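PDB 5J72: putative N-acetylmuramoyl-L-alanine amidase,autolysin cwp6 from Peptoclostridium difficile, which probably cleaves the amide bond between N-acetylmuramic acid and L-alanine in peptidoglycan, using zinc, and carries CWB2 modules that anchor it to the cell wall. Local coordinates for residues D257-Y262 against G307-Y312; T489-S494 against I629-E634. All coordinates share one frame; numbering follows the deposited sequence.

Contact 1 of 2, residues D257-Y262 against G307-Y312; sequences DVNKIY and GLEEAY
Tyr-312 lays its ring beside that of Tyr-262, the planes 18° apart but slid so far that the rings barely overlap, with Tyr-262 CE1 3.7 Å from Tyr-312 CD1. Both rings lean the same way, each CG anti to its own carbonyl carbon (chi1 -68°). Lys-260 shares this face of the sheet. Its CD comes to the edge of the Tyr-312 ring, 3.7 Å from CE1, and a bend at chi3 (37°) carries Lys-260 NZ to a salt bridge with Asp-283 OD2, to which Tyr-262 OH is also hydrogen-bonded. From Lys-260 NZ to Glu-310 OE2 the salt bridge is long, 4.0 Å. Tyr-312 OH donates to that Glu-310 OE2 over 2.7 Å, on its anti side. Strands 260-262 and 310-312 run parallel, joined by hydrogen bonds from Ile-261 N to Glu-310 O and from Tyr-312 N to Ile-261 O (2.9 Å). Where the chain turns at Glu-309, Asn-259 O accepts two N-H groups, from Glu-309 (2.7 Å) and Glu-310, and the Asn-259 amide stacks on the Glu-309 carboxylate. The other face of this parallel CWB2 sheet is apolar: Ile-261 CG1 meets Ala-311 CB, and Ile-261 CD1 meets Leu-308 CD1 at 4.0 Å, Ile-261 and Leu-308 both also touching Leu-303 of helix 297-306. On the mixed tyrosine-and-charge face, Lys-260 would probably favour ionised Asp-283 and, more weakly, Glu-310, aided there by Tyr-312 OH.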
# COMPACT_ATOMS: atom_id res chain seq x y z
N ASP A 257 23.68 -7.58 -9.99
CA ASP A 257 22.94 -8.35 -10.97
C ASP A 257 21.44 -8.24 -10.92
O ASP A 257 20.85 -8.31 -9.84
CB ASP A 257 23.28 -9.86 -10.80
CG ASP A 257 24.73 -10.23 -11.18
OD1 ASP A 257 25.18 -11.31 -10.79
OD2 ASP A 257 25.40 -9.42 -11.86
N VAL A 258 20.84 -8.09 -12.07
CA VAL A 258 19.40 -8.14 -12.13
C VAL A 258 19.02 -9.63 -12.27
O VAL A 258 19.37 -10.25 -13.26
CB VAL A 258 18.87 -7.31 -13.29
CG1 VAL A 258 17.41 -7.67 -13.59
CG2 VAL A 258 18.99 -5.82 -12.94
N ASN A 259 18.32 -10.20 -11.28
CA ASN A 259 17.91 -11.60 -11.40
C ASN A 259 16.45 -11.83 -11.03
O ASN A 259 16.00 -12.95 -10.96
CB ASN A 259 18.81 -12.48 -10.57
CG ASN A 259 18.83 -12.10 -9.14
OD1 ASN A 259 17.96 -11.37 -8.64
ND2 ASN A 259 19.87 -12.49 -8.43
N LYS A 260 15.71 -10.75 -10.81
CA LYS A 260 14.30 -10.85 -10.47
C LYS A 260 13.58 -9.68 -11.15
O LYS A 260 14.15 -8.58 -11.22
CB LYS A 260 14.12 -10.76 -8.94
CG LYS A 260 12.74 -10.28 -8.53
CD LYS A 260 12.38 -10.73 -7.05
CE LYS A 260 13.52 -10.71 -6.09
NZ LYS A 260 13.03 -10.84 -4.65
N ILE A 261 12.37 -9.89 -11.69
CA ILE A 261 11.65 -8.77 -12.26
C ILE A 261 10.20 -8.80 -11.77
O ILE A 261 9.64 -9.84 -11.44
CB ILE A 261 11.66 -8.76 -13.82
CG1 ILE A 261 11.05 -10.06 -14.39
CG2 ILE A 261 13.12 -8.55 -14.30
CD1 ILE A 261 10.94 -9.97 -15.94
N TYR A 262 9.61 -7.61 -11.68
CA TYR A 262 8.24 -7.43 -11.32
C TYR A 262 7.64 -6.84 -12.56
O TYR A 262 7.99 -5.74 -12.93
CB TYR A 262 8.10 -6.43 -10.14
CG TYR A 262 8.67 -7.01 -8.85
CD1 TYR A 262 7.91 -7.85 -8.04
CD2 TYR A 262 9.97 -6.73 -8.45
CE1 TYR A 262 8.41 -8.37 -6.86
CE2 TYR A 262 10.50 -7.27 -7.27
CZ TYR A 262 9.70 -8.09 -6.48
OH TYR A 262 10.18 -8.67 -5.34
N GLY A 307 19.55 -14.58 -17.17
CA GLY A 307 19.46 -15.72 -16.26
C GLY A 307 18.57 -15.39 -15.05
O GLY A 307 18.97 -15.56 -13.90
N LEU A 308 17.37 -14.90 -15.31
CA LEU A 308 16.44 -14.54 -14.23
C LEU A 308 16.12 -15.70 -13.29
O LEU A 308 15.89 -16.85 -13.74
CB LEU A 308 15.13 -14.10 -14.82
CG LEU A 308 15.21 -12.88 -15.67
CD1 LEU A 308 13.86 -12.65 -16.34
CD2 LEU A 308 15.63 -11.69 -14.75
N GLU A 309 16.11 -15.41 -12.01
CA GLU A 309 15.73 -16.40 -11.04
C GLU A 309 14.24 -16.35 -10.80
O GLU A 309 13.63 -17.40 -10.60
CB GLU A 309 16.49 -16.12 -9.76
CG GLU A 309 17.97 -16.33 -10.04
CD GLU A 309 18.86 -16.18 -8.81
OE1 GLU A 309 18.33 -15.89 -7.71
OE2 GLU A 309 20.10 -16.35 -8.97
N GLU A 310 13.62 -15.15 -10.85
CA GLU A 310 12.20 -15.03 -10.50
C GLU A 310 11.53 -13.95 -11.27
O GLU A 310 12.18 -12.96 -11.56
CB GLU A 310 12.02 -14.63 -8.98
CG GLU A 310 12.51 -15.65 -7.97
CD GLU A 310 12.66 -15.04 -6.58
OE1 GLU A 310 13.68 -15.32 -5.93
OE2 GLU A 310 11.76 -14.30 -6.14
N ALA A 311 10.25 -14.15 -11.66
CA ALA A 311 9.44 -13.13 -12.34
C ALA A 311 8.09 -13.11 -11.64
O ALA A 311 7.50 -14.17 -11.36
CB ALA A 311 9.26 -13.45 -13.81
N TYR A 312 7.58 -11.93 -11.35
CA TYR A 312 6.28 -11.76 -10.72
C TYR A 312 5.44 -10.97 -11.65
O TYR A 312 5.97 -10.17 -12.40
CB TYR A 312 6.38 -11.03 -9.38
CG TYR A 312 7.09 -11.86 -8.35
CD1 TYR A 312 8.47 -11.78 -8.21
CD2 TYR A 312 6.39 -12.76 -7.55
CE1 TYR A 312 9.15 -12.58 -7.30
CE2 TYR A 312 7.07 -13.58 -6.63
CZ TYR A 312 8.44 -13.48 -6.52
OH TYR A 312 9.14 -14.28 -5.65

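Contact 2 of 2, residues T489-S494 against I629-E634; sequences TEYLRS and IGIGIE
Tyr-491 OH donates a short hydrogen bond to Glu-634 OE1, 2.5 Å away, meeting that oxygen on its syn side but tilted out of the carboxylate plane. OE1 lies in the plane of the tyrosine ring, at its edge, and the carboxylate is turned 79° against the ring. A chi1 of 177° turns the Tyr-491 ring away from its own backbone N and out to helix 629-634, and the extended Glu-634 chain comes to meet it. Ile-631 CG1 sits over one ring face in a CH-pi contact, offset toward the rim and 3.4 Å from Tyr-491 CZ; CD2 of the ring lies 3.6 Å from Gly-630 C. The glycine lets the backbones come close, its CA 5.7 Å from that of Leu-492. Deeper in, Leu-492 CD2 rests against Gly-630 O at 3.5 Å and against Ile-633 CG2 at 3.9 Å. Leu-492 and Ile-633 both also touch Val-454 of strand 453-458, so the apolar side of the contact rests on the sheet, whereas the Tyr-491 to Glu-634 bond closes its partly exposed side. The helical segments cross at -42° and their axes approach to 8.5 Å: a close helix pair packed on one face of the central sheet, as in the alpha/beta fold of zinc-dependent Amidase_3 domains.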
# COMPACT_ATOMS: atom_id res chain seq x y z
N THR A 489 -19.20 -2.46 0.39
CA THR A 489 -18.70 -1.59 1.45
C THR A 489 -17.90 -0.42 0.83
O THR A 489 -18.04 0.74 1.26
CB THR A 489 -17.76 -2.45 2.41
OG1 THR A 489 -18.61 -3.42 3.02
CG2 THR A 489 -17.16 -1.62 3.52
N GLU A 490 -17.09 -0.75 -0.13
CA GLU A 490 -16.22 0.26 -0.76
C GLU A 490 -17.13 1.39 -1.41
O GLU A 490 -16.86 2.56 -1.25
CB GLU A 490 -15.44 -0.40 -1.89
CG GLU A 490 -14.33 0.54 -2.33
CD GLU A 490 -13.13 0.44 -1.34
OE1 GLU A 490 -13.31 0.08 -0.16
OE2 GLU A 490 -12.01 0.71 -1.77
N TYR A 491 -18.22 0.97 -2.09
CA TYR A 491 -19.11 1.99 -2.70
C TYR A 491 -19.74 2.82 -1.63
O TYR A 491 -19.71 4.06 -1.71
CB TYR A 491 -20.18 1.32 -3.54
CG TYR A 491 -21.12 2.39 -4.09
CD1 TYR A 491 -20.79 3.12 -5.22
CD2 TYR A 491 -22.29 2.72 -3.40
CE1 TYR A 491 -21.60 4.17 -5.65
CE2 TYR A 491 -23.11 3.76 -3.83
CZ TYR A 491 -22.76 4.49 -4.95
OH TYR A 491 -23.57 5.53 -5.37
N LEU A 492 -20.28 2.19 -0.58
CA LEU A 492 -20.94 3.00 0.46
C LEU A 492 -19.98 3.98 1.13
O LEU A 492 -20.35 5.13 1.42
CB LEU A 492 -21.54 2.06 1.54
CG LEU A 492 -22.75 1.25 0.97
CD1 LEU A 492 -23.20 0.16 1.95
CD2 LEU A 492 -23.94 2.26 0.76
N ARG A 493 -18.75 3.52 1.42
CA ARG A 493 -17.82 4.42 2.08
C ARG A 493 -17.44 5.58 1.18
O ARG A 493 -17.23 6.68 1.70
CB ARG A 493 -16.52 3.68 2.48
CG ARG A 493 -16.79 2.67 3.55
CD ARG A 493 -15.48 2.14 4.16
NE ARG A 493 -15.84 1.33 5.33
CZ ARG A 493 -15.04 0.40 5.85
NH1 ARG A 493 -13.83 0.18 5.33
NH2 ARG A 493 -15.44 -0.30 6.90
N SER A 494 -17.32 5.34 -0.10
CA SER A 494 -16.95 6.41 -1.03
C SER A 494 -18.08 7.49 -1.11
O SER A 494 -17.82 8.59 -1.59
CB SER A 494 -16.70 5.84 -2.41
OG SER A 494 -17.93 5.60 -3.07
N ILE A 629 -25.41 -3.32 -5.38
CA ILE A 629 -26.07 -3.47 -4.12
C ILE A 629 -25.84 -2.24 -3.26
O ILE A 629 -26.76 -1.78 -2.59
CB ILE A 629 -25.55 -4.77 -3.41
CG1 ILE A 629 -26.00 -6.01 -4.23
CG2 ILE A 629 -26.08 -4.81 -1.96
CD1 ILE A 629 -25.35 -7.40 -3.71
N GLY A 630 -24.58 -1.67 -3.29
CA GLY A 630 -24.31 -0.50 -2.48
C GLY A 630 -25.17 0.68 -2.98
O GLY A 630 -25.64 1.49 -2.15
N ILE A 631 -25.35 0.79 -4.27
CA ILE A 631 -26.16 1.94 -4.80
C ILE A 631 -27.62 1.77 -4.29
O ILE A 631 -28.23 2.74 -3.83
CB ILE A 631 -26.13 1.98 -6.34
CG1 ILE A 631 -24.70 2.40 -6.85
CG2 ILE A 631 -27.19 3.09 -6.86
CD1 ILE A 631 -24.49 2.03 -8.34
N GLY A 632 -28.15 0.54 -4.37
CA GLY A 632 -29.51 0.28 -3.87
C GLY A 632 -29.62 0.62 -2.40
O GLY A 632 -30.62 1.13 -1.94
N ILE A 633 -28.57 0.30 -1.59
CA ILE A 633 -28.61 0.63 -0.18
C ILE A 633 -28.59 2.18 0.02
O ILE A 633 -29.34 2.70 0.87
CB ILE A 633 -27.39 -0.00 0.58
CG1 ILE A 633 -27.59 -1.57 0.60
CG2 ILE A 633 -27.24 0.58 2.05
CD1 ILE A 633 -26.29 -2.33 1.12
N GLU A 634 -27.71 2.86 -0.71
CA GLU A 634 -27.62 4.33 -0.62
C GLU A 634 -29.02 4.94 -1.00
O GLU A 634 -29.48 5.88 -0.32
CB GLU A 634 -26.55 4.81 -1.59
CG GLU A 634 -26.56 6.33 -1.72
CD GLU A 634 -25.59 6.80 -2.81
OE1 GLU A 634 -25.54 6.18 -3.89
OE2 GLU A 634 -24.89 7.79 -2.55

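How the contacts relate
Contact 1 and contact 2 belong to separate modules, on opposite sides of the chain's centre; their centres are 41 Å apart and their nearest atoms about 23 Å. They follow in series: 257-262 and 307-312 pair within a CWB2 repeat before 489-494 and 629-634 pack together within the amidase domain. One is strand pairing inside a parallel sheet, the other is helix-helix packing. Neither forms part of the zinc site of His-460, Glu-477 and His-530, although helix 477-494, which supplies half of contact 2, begins at the ligand Glu-477. In contact 1 the Leu-308 side chain lies about 8 Å from a bound calcium ion; Ala-332, which with Ser-329 forms a calcium site, touches Leu-308 and Ala-311.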